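Local atomic coordinates of putative dehydratase (Mesorhizobium loti, PDB entry 2POZ), a protein that is of unknown function but belongs to the mandelate racemase branch of the enolase superfamily and probably acts as a lyase, perhaps a dehydratase. Residues A126-W131 with G154-Y159; A305-G310 with E332-F337. One frame throughout, in Å; residues are numbered along the deposited sequence.

Contact 1 of 2, residues A126-W131 with G154-Y159; sequences AYANGW and GALKFY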
ATOM      1  N   ALA A 126      12.556  30.229 -23.971  1.00 14.65           N
ATOM      2  CA  ALA A 126      11.118  30.030 -23.909  1.00 14.74           C
ATOM      3  C   ALA A 126      10.612  29.215 -25.081  1.00 13.55           C
ATOM      4  O   ALA A 126      11.275  29.122 -26.103  1.00 14.78           O
ATOM      5  CB  ALA A 126      10.407  31.386 -23.890  1.00 13.94           C
ATOM      6  N   TYR A 127       9.443  28.609 -24.915  1.00 11.89           N
ATOM      7  CA  TYR A 127       8.826  27.872 -26.000  1.00 11.24           C
ATOM      8  C   TYR A 127       7.639  28.737 -26.401  1.00 11.36           C
ATOM      9  O   TYR A 127       7.175  29.559 -25.611  1.00 11.17           O
ATOM     10  CB  TYR A 127       8.385  26.466 -25.558  1.00 10.44           C
ATOM     11  CG  TYR A 127       7.308  26.391 -24.498  1.00 13.26           C
ATOM     12  CD1 TYR A 127       5.964  26.585 -24.817  1.00 14.73           C
ATOM     13  CD2 TYR A 127       7.630  26.070 -23.176  1.00 14.59           C
ATOM     14  CE1 TYR A 127       4.963  26.455 -23.844  1.00 13.81           C
ATOM     15  CE2 TYR A 127       6.641  25.940 -22.196  1.00 13.57           C
ATOM     16  CZ  TYR A 127       5.312  26.134 -22.537  1.00 15.18           C
ATOM     17  OH  TYR A 127       4.338  26.022 -21.569  1.00 14.19           O
ATOM     18  N   ALA A 128       7.161  28.582 -27.626  1.00 11.08           N
ATOM     19  CA  ALA A 128       6.033  29.378 -28.083  1.00 12.29           C
ATOM     20  C   ALA A 128       4.698  28.627 -28.019  1.00 12.04           C
ATOM     21  O   ALA A 128       4.621  27.435 -28.313  1.00 11.28           O
ATOM     22  CB  ALA A 128       6.295  29.872 -29.521  1.00 10.67           C
ATOM     23  N   ASN A 129       3.654  29.344 -27.619  1.00 12.09           N
ATOM     24  CA  ASN A 129       2.307  28.790 -27.551  1.00 11.85           C
ATOM     25  C   ASN A 129       1.420  29.824 -28.248  1.00 13.65           C
ATOM     26  O   ASN A 129       1.892  30.915 -28.596  1.00 13.24           O
ATOM     27  CB  ASN A 129       1.861  28.623 -26.092  1.00 10.80           C
ATOM     28  CG  ASN A 129       0.710  27.642 -25.936  1.00 12.05           C
ATOM     29  OD1 ASN A 129       0.042  27.285 -26.907  1.00 12.40           O
ATOM     30  ND2 ASN A 129       0.463  27.210 -24.700  1.00 12.28           N
ATOM     31  N   GLY A 130       0.150  29.485 -28.451  1.00 14.01           N
ATOM     32  CA  GLY A 130      -0.787  30.405 -29.081  1.00 14.33           C
ATOM     33  C   GLY A 130      -0.550  30.740 -30.546  1.00 14.50           C
ATOM     34  O   GLY A 130      -1.107  31.714 -31.059  1.00 15.73           O
ATOM     35  N   TRP A 131       0.251  29.935 -31.231  1.00 13.07           N
ATOM     36  CA  TRP A 131       0.562  30.186 -32.641  1.00 13.35           C
ATOM     37  C   TRP A 131      -0.324  29.401 -33.610  1.00 15.70           C
ATOM     38  O   TRP A 131      -0.127  29.474 -34.821  1.00 16.07           O
ATOM     39  CB  TRP A 131       2.025  29.828 -32.915  1.00 13.82           C
ATOM     40  CG  TRP A 131       2.421  28.468 -32.363  1.00 12.69           C
ATOM     41  CD1 TRP A 131       2.866  28.195 -31.100  1.00 11.35           C
ATOM     42  CD2 TRP A 131       2.346  27.207 -33.042  1.00 12.68           C
ATOM     43  NE1 TRP A 131       3.070  26.844 -30.949  1.00 10.81           N
ATOM     44  CE2 TRP A 131       2.757  26.213 -32.123  1.00 12.30           C
ATOM     45  CE3 TRP A 131       1.968  26.817 -34.336  1.00 12.83           C
ATOM     46  CZ2 TRP A 131       2.800  24.853 -32.455  1.00 12.25           C
ATOM     47  CZ3 TRP A 131       2.012  25.464 -34.665  1.00 13.60           C
ATOM     48  CH2 TRP A 131       2.424  24.500 -33.726  1.00 11.76           C
ATOM     49  N   GLY A 154      12.935  27.540 -30.396  1.00 12.73           N
ATOM     50  CA  GLY A 154      13.475  26.211 -30.620  1.00 11.81           C
ATOM     51  C   GLY A 154      12.546  25.171 -30.024  1.00 12.71           C
ATOM     52  O   GLY A 154      12.851  23.980 -29.994  1.00 14.29           O
ATOM     53  N   ALA A 155      11.394  25.631 -29.548  1.00 12.72           N
ATOM     54  CA  ALA A 155      10.417  24.746 -28.937  1.00 11.83           C
ATOM     55  C   ALA A 155       9.009  25.310 -29.104  1.00 10.99           C
ATOM     56  O   ALA A 155       8.784  26.518 -28.990  1.00  9.98           O
ATOM     57  CB  ALA A 155      10.748  24.560 -27.459  1.00 14.68           C
ATOM     58  N   LEU A 156       8.063  24.421 -29.372  1.00 11.86           N
ATOM     59  CA  LEU A 156       6.678  24.813 -29.589  1.00 12.96           C
ATOM     60  C   LEU A 156       5.703  23.922 -28.826  1.00 13.69           C
ATOM     61  O   LEU A 156       5.880  22.703 -28.773  1.00 12.06           O
ATOM     62  CB  LEU A 156       6.337  24.713 -31.084  1.00 13.05           C
ATOM     63  CG  LEU A 156       7.217  25.418 -32.117  1.00 13.10           C
ATOM     64  CD1 LEU A 156       6.829  24.923 -33.509  1.00 14.12           C
ATOM     65  CD2 LEU A 156       7.058  26.930 -32.014  1.00 11.73           C
ATOM     66  N   LYS A 157       4.679  24.531 -28.236  1.00 11.90           N
ATOM     67  CA  LYS A 157       3.651  23.762 -27.542  1.00 11.48           C
ATOM     68  C   LYS A 157       2.333  23.981 -28.268  1.00 11.05           C
ATOM     69  O   LYS A 157       2.055  25.088 -28.736  1.00 11.51           O
ATOM     70  CB  LYS A 157       3.483  24.197 -26.077  1.00  9.71           C
ATOM     71  CG  LYS A 157       2.514  23.270 -25.325  1.00 13.01           C
ATOM     72  CD  LYS A 157       2.472  23.514 -23.815  1.00 10.47           C
ATOM     73  CE  LYS A 157       1.465  24.583 -23.433  1.00 10.14           C
ATOM     74  NZ  LYS A 157       1.498  24.834 -21.954  1.00 13.96           N
ATOM     75  N   PHE A 158       1.518  22.934 -28.364  1.00 12.52           N
ATOM     76  CA  PHE A 158       0.228  23.064 -29.029  1.00 13.21           C
ATOM     77  C   PHE A 158      -0.788  22.030 -28.557  1.00 13.59           C
ATOM     78  O   PHE A 158      -0.430  20.967 -28.056  1.00 13.28           O
ATOM     79  CB  PHE A 158       0.404  22.988 -30.557  1.00 13.00           C
ATOM     80  CG  PHE A 158       1.006  21.698 -31.043  1.00 12.13           C
ATOM     81  CD1 PHE A 158       0.228  20.765 -31.718  1.00 12.79           C
ATOM     82  CD2 PHE A 158       2.357  21.422 -30.837  1.00 11.54           C
ATOM     83  CE1 PHE A 158       0.783  19.569 -32.185  1.00 14.08           C
ATOM     84  CE2 PHE A 158       2.920  20.230 -31.297  1.00 13.59           C
ATOM     85  CZ  PHE A 158       2.130  19.302 -31.976  1.00 12.11           C
ATOM     86  N   TYR A 159      -2.060  22.381 -28.714  1.00 16.09           N
ATOM     87  CA  TYR A 159      -3.194  21.541 -28.333  1.00 14.92           C
ATOM     88  C   TYR A 159      -3.712  20.950 -29.645  1.00 15.71           C
ATOM     89  O   TYR A 159      -4.250  21.669 -30.483  1.00 19.48           O
ATOM     90  CB  TYR A 159      -4.257  22.429 -27.668  1.00 14.33           C
ATOM     91  CG  TYR A 159      -5.542  21.734 -27.287  1.00 16.13           C
ATOM     92  CD1 TYR A 159      -5.572  20.778 -26.265  1.00 14.49           C
ATOM     93  CD2 TYR A 159      -6.741  22.047 -27.933  1.00 16.22           C
ATOM     94  CE1 TYR A 159      -6.766  20.154 -25.892  1.00 13.68           C
ATOM     95  CE2 TYR A 159      -7.941  21.433 -27.570  1.00 15.94           C
ATOM     96  CZ  TYR A 159      -7.944  20.489 -26.545  1.00 13.96           C
ATOM     97  OH  TYR A 159      -9.130  19.909 -26.167  1.00 12.86           O
TER
HETATM   98  O   HOH W   1      13.177  28.545 -27.802  1.00 20.16           O
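Lys157 NZ is gripped by three partners: it donates a hydrogen bond to Tyr127 OH at 3.1 Å and forms salt bridges with Glu231 and Glu332. Its chain leaves with CG anti to the backbone N (chi1 -173°) and kinks at chi3 (87°). Along the way CB packs on the Tyr127 ring, crossing it obliquely with CE1 3.5 Å away, and CE passes 3.1 Å from Asn129 ND2. Asn129 OD1 accepts from Gly130 N at 2.7 Å and from the hydroxyl of Tyr132, while ND2 is hydrogen-bonded to the Glu332 carboxylate, so both ends of the amide are satisfied and its orientation is set.

The backbones meet in a parallel sense but splay apart, with their axes at 48°, and only one bridge forms, between Ala128 and Leu156. Lys157 N reaches Ala128 O at 2.9 Å in a nearly straight bond, and Ala155 O takes Ala128 N. Where the backbones diverge, the indole of Trp131 folds back: its NE1 hovers between Ala128 O and Lys157 O, donating weakly to each. Leu156 CD2 lies over one indole face, and CZ2 touches Phe158 CB at 3.6 Å. Pro148 and Val192 help to cover this apolar side. At the other end a water spans Ala126 O and Gly154 N.

The two segments carry the first two neighbouring strands of the enolase-superfamily barrel. Lys157, at the C-terminal end of its strand among acidic groups, occupies a place consistent with the active-site end of that barrel.

Contact 2 of 2, residues A305-G310 with E332-F337; sequences APHVCG and EHYPAF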
ATOM      1  N   ALA A 305       8.324  24.423 -15.389  1.00 10.53           N
ATOM      2  CA  ALA A 305       8.027  25.182 -16.604  1.00 10.26           C
ATOM      3  C   ALA A 305       6.789  26.012 -16.245  1.00  9.79           C
ATOM      4  O   ALA A 305       5.657  25.624 -16.552  1.00  7.77           O
ATOM      5  CB  ALA A 305       7.719  24.244 -17.746  1.00  7.40           C
ATOM      6  N   PRO A 306       6.996  27.174 -15.598  1.00 11.61           N
ATOM      7  CA  PRO A 306       5.901  28.054 -15.182  1.00 11.42           C
ATOM      8  C   PRO A 306       4.927  28.384 -16.294  1.00 12.54           C
ATOM      9  O   PRO A 306       5.325  28.722 -17.404  1.00 10.68           O
ATOM     10  CB  PRO A 306       6.619  29.300 -14.673  1.00 12.05           C
ATOM     11  CG  PRO A 306       7.968  28.778 -14.252  1.00 13.71           C
ATOM     12  CD  PRO A 306       8.294  27.834 -15.379  1.00 12.14           C
ATOM     13  N   HIS A 307       3.641  28.266 -15.992  1.00 12.10           N
ATOM     14  CA  HIS A 307       2.637  28.601 -16.980  1.00 14.09           C
ATOM     15  C   HIS A 307       2.355  30.089 -16.849  1.00 15.13           C
ATOM     16  O   HIS A 307       2.223  30.617 -15.737  1.00 15.19           O
ATOM     17  CB  HIS A 307       1.348  27.815 -16.745  1.00 14.24           C
ATOM     18  CG  HIS A 307       0.226  28.243 -17.633  1.00 17.41           C
ATOM     19  ND1 HIS A 307      -0.795  29.061 -17.200  1.00 18.58           N
ATOM     20  CD2 HIS A 307      -0.008  28.013 -18.947  1.00 15.96           C
ATOM     21  CE1 HIS A 307      -1.610  29.314 -18.207  1.00 15.87           C
ATOM     22  NE2 HIS A 307      -1.156  28.691 -19.278  1.00 17.41           N
ATOM     23  N   VAL A 308       2.277  30.771 -17.982  1.00 15.02           N
ATOM     24  CA  VAL A 308       1.994  32.197 -17.973  1.00 16.80           C
ATOM     25  C   VAL A 308       1.239  32.605 -19.226  1.00 15.93           C
ATOM     26  O   VAL A 308       1.695  32.364 -20.343  1.00 16.30           O
ATOM     27  CB  VAL A 308       3.288  33.036 -17.890  1.00 19.34           C
ATOM     28  CG1 VAL A 308       3.964  32.808 -16.563  1.00 24.40           C
ATOM     29  CG2 VAL A 308       4.228  32.650 -18.998  1.00 20.88           C
ATOM     30  N   CYS A 309       0.073  33.205 -19.026  1.00 13.79           N
ATOM     31  CA  CYS A 309      -0.744  33.688 -20.131  1.00 16.38           C
ATOM     32  C   CYS A 309      -1.650  34.817 -19.653  1.00 15.93           C
ATOM     33  O   CYS A 309      -2.746  34.582 -19.147  1.00 18.35           O
ATOM     34  CB  CYS A 309      -1.598  32.569 -20.727  1.00 16.86           C
ATOM     35  SG  CYS A 309      -2.552  33.116 -22.171  1.00 21.18           S
ATOM     36  N   GLY A 310      -1.172  36.045 -19.817  1.00 13.92           N
ATOM     37  CA  GLY A 310      -1.929  37.215 -19.411  1.00 15.19           C
ATOM     38  C   GLY A 310      -1.317  38.431 -20.073  1.00 14.10           C
ATOM     39  O   GLY A 310      -0.949  38.380 -21.240  1.00 15.36           O
ATOM     40  N   GLU A 332       7.298  30.084 -20.866  1.00 12.09           N
ATOM     41  CA  GLU A 332       6.211  30.001 -21.851  1.00 12.13           C
ATOM     42  C   GLU A 332       5.788  31.384 -22.365  1.00 12.46           C
ATOM     43  O   GLU A 332       5.550  32.298 -21.578  1.00 11.33           O
ATOM     44  CB  GLU A 332       4.985  29.305 -21.245  1.00 14.52           C
ATOM     45  CG  GLU A 332       3.765  29.291 -22.176  1.00 13.65           C
ATOM     46  CD  GLU A 332       2.562  28.584 -21.572  1.00 15.52           C
ATOM     47  OE1 GLU A 332       2.314  28.773 -20.359  1.00 16.77           O
ATOM     48  OE2 GLU A 332       1.857  27.858 -22.311  1.00 11.38           O
ATOM     49  N   HIS A 333       5.671  31.529 -23.683  1.00 12.26           N
ATOM     50  CA  HIS A 333       5.275  32.809 -24.271  1.00 12.04           C
ATOM     51  C   HIS A 333       4.252  32.635 -25.408  1.00 13.19           C
ATOM     52  O   HIS A 333       4.287  31.638 -26.133  1.00 12.70           O
ATOM     53  CB  HIS A 333       6.525  33.533 -24.784  1.00 13.13           C
ATOM     54  CG  HIS A 333       6.272  34.938 -25.234  1.00 16.03           C
ATOM     55  ND1 HIS A 333       5.676  35.883 -24.427  1.00 16.24           N
ATOM     56  CD2 HIS A 333       6.554  35.565 -26.401  1.00 16.38           C
ATOM     57  CE1 HIS A 333       5.602  37.031 -25.077  1.00 17.35           C
ATOM     58  NE2 HIS A 333       6.126  36.865 -26.277  1.00 17.68           N
ATOM     59  N   TYR A 334       3.338  33.598 -25.531  1.00 11.05           N
ATOM     60  CA  TYR A 334       2.298  33.599 -26.568  1.00 12.41           C
ATOM     61  C   TYR A 334       2.507  34.871 -27.400  1.00 13.75           C
ATOM     62  O   TYR A 334       1.717  35.811 -27.316  1.00 12.40           O
ATOM     63  CB  TYR A 334       0.893  33.663 -25.948  1.00 12.39           C
ATOM     64  CG  TYR A 334       0.476  32.471 -25.112  1.00 14.28           C
ATOM     65  CD1 TYR A 334      -0.546  31.619 -25.539  1.00 14.25           C
ATOM     66  CD2 TYR A 334       1.067  32.218 -23.874  1.00 17.45           C
ATOM     67  CE1 TYR A 334      -0.973  30.545 -24.746  1.00 16.38           C
ATOM     68  CE2 TYR A 334       0.652  31.148 -23.076  1.00 16.61           C
ATOM     69  CZ  TYR A 334      -0.371  30.319 -23.516  1.00 18.80           C
ATOM     70  OH  TYR A 334      -0.797  29.278 -22.715  1.00 20.13           O
ATOM     71  N   PRO A 335       3.568  34.913 -28.217  1.00 13.40           N
ATOM     72  CA  PRO A 335       3.830  36.106 -29.030  1.00 16.18           C
ATOM     73  C   PRO A 335       2.684  36.594 -29.930  1.00 16.44           C
ATOM     74  O   PRO A 335       2.489  37.797 -30.080  1.00 16.49           O
ATOM     75  CB  PRO A 335       5.090  35.717 -29.814  1.00 14.11           C
ATOM     76  CG  PRO A 335       4.955  34.240 -29.959  1.00 14.10           C
ATOM     77  CD  PRO A 335       4.478  33.814 -28.586  1.00 12.94           C
ATOM     78  N   ALA A 336       1.919  35.671 -30.508  1.00 17.61           N
ATOM     79  CA  ALA A 336       0.814  36.045 -31.397  1.00 19.65           C
ATOM     80  C   ALA A 336      -0.279  36.907 -30.749  1.00 20.29           C
ATOM     81  O   ALA A 336      -0.899  37.737 -31.419  1.00 18.53           O
ATOM     82  CB  ALA A 336       0.186  34.784 -32.015  1.00 19.63           C
ATOM     83  N   PHE A 337      -0.512  36.717 -29.453  1.00 18.17           N
ATOM     84  CA  PHE A 337      -1.545  37.472 -28.740  1.00 18.47           C
ATOM     85  C   PHE A 337      -1.313  38.980 -28.735  1.00 18.27           C
ATOM     86  O   PHE A 337      -2.263  39.764 -28.674  1.00 19.15           O
ATOM     87  CB  PHE A 337      -1.667  36.969 -27.293  1.00 17.37           C
ATOM     88  CG  PHE A 337      -2.261  35.591 -27.174  1.00 19.70           C
ATOM     89  CD1 PHE A 337      -2.342  34.747 -28.285  1.00 19.74           C
ATOM     90  CD2 PHE A 337      -2.728  35.129 -25.948  1.00 19.44           C
ATOM     91  CE1 PHE A 337      -2.881  33.469 -28.175  1.00 20.37           C
ATOM     92  CE2 PHE A 337      -3.269  33.852 -25.829  1.00 19.23           C
ATOM     93  CZ  PHE A 337      -3.345  33.021 -26.943  1.00 19.84           C
TER
HETATM   94  O   HOH W   2       7.101  30.820 -18.046  1.00 19.62           O
HETATM   95  O   HOH W   3       3.111  34.091 -21.813  1.00 19.55           O
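The segments 305-310 and 332-337 run roughly side by side in the same sense but too far apart to pair as strands, the CA atoms of Val308 and Glu332 being 6.1 Å from each other. Water takes the place of direct backbone bonds: one molecule donates to Pro306 O and accepts from Glu332 N, and a second lies near both Val308 O and Glu332 O. Beyond the strand, residues 335-337 curl into a 3-10 turn, where Phe337 N bonds to Tyr334 O.

Glu332 reaches across as an extended chain, CG anti to its backbone N (chi1 175°). Its OE1 accepts from Val308 N at 3.1 Å, although the position of this oxygen is less certain because it crowds the His307 ring. Its other oxygen, OE2, is turned to Asn129 and Lys157. Val308 CG2 is modelled 2.9 Å from Glu332 O, an unusually short and doubtful contact.

Further along, Cys309 points its sulfur at the tyrosine: SG sits 3.8 Å from the centroid of the Tyr334 ring and 11° off its normal, a sulfur-aromatic contact over the face. Val308 O meets the same ring at its edge, 3.2 Å from CE2. SG also touches Phe337 CE2 at 3.8 Å, obliquely; Tyr334 CB lies over the Phe337 ring, so the two aromatic residues pack on each other beside the sulfur. Tyr334 OH comes 3.5 Å from His307 NE2.

His307 ND1 bonds to Asp280. This pair, with Glu332 on the last strand of the barrel, 331-333, resembles the His-Asp dyad and facing glutamate of mandelate racemase, consistent with the C-terminal mouth of the barrel in this family.

Overall arrangement
Both contacts are buried, with centres about 9 Å apart, and they share the join between the neighbouring strands 123-128 and 331-333. Contact 1 pairs the first of these with strand 155-158 through direct backbone bonds and an indole packed on apolar groups. Contact 2 lies nearer the centre of the chain, though Tyr334 and Phe337 are partly exposed; there the last barrel strand, 331-333, faces the loop after 303-304, and water, a carboxylate and a sulfur over a ring do the joining. The two meet directly: Asn129 N probably bonds to His333 O at 2.8 Å, and Asn129 ND2 to Glu332 OE2 at 2.8 Å. Together they flank the seam where the ends of the barrel wall come together.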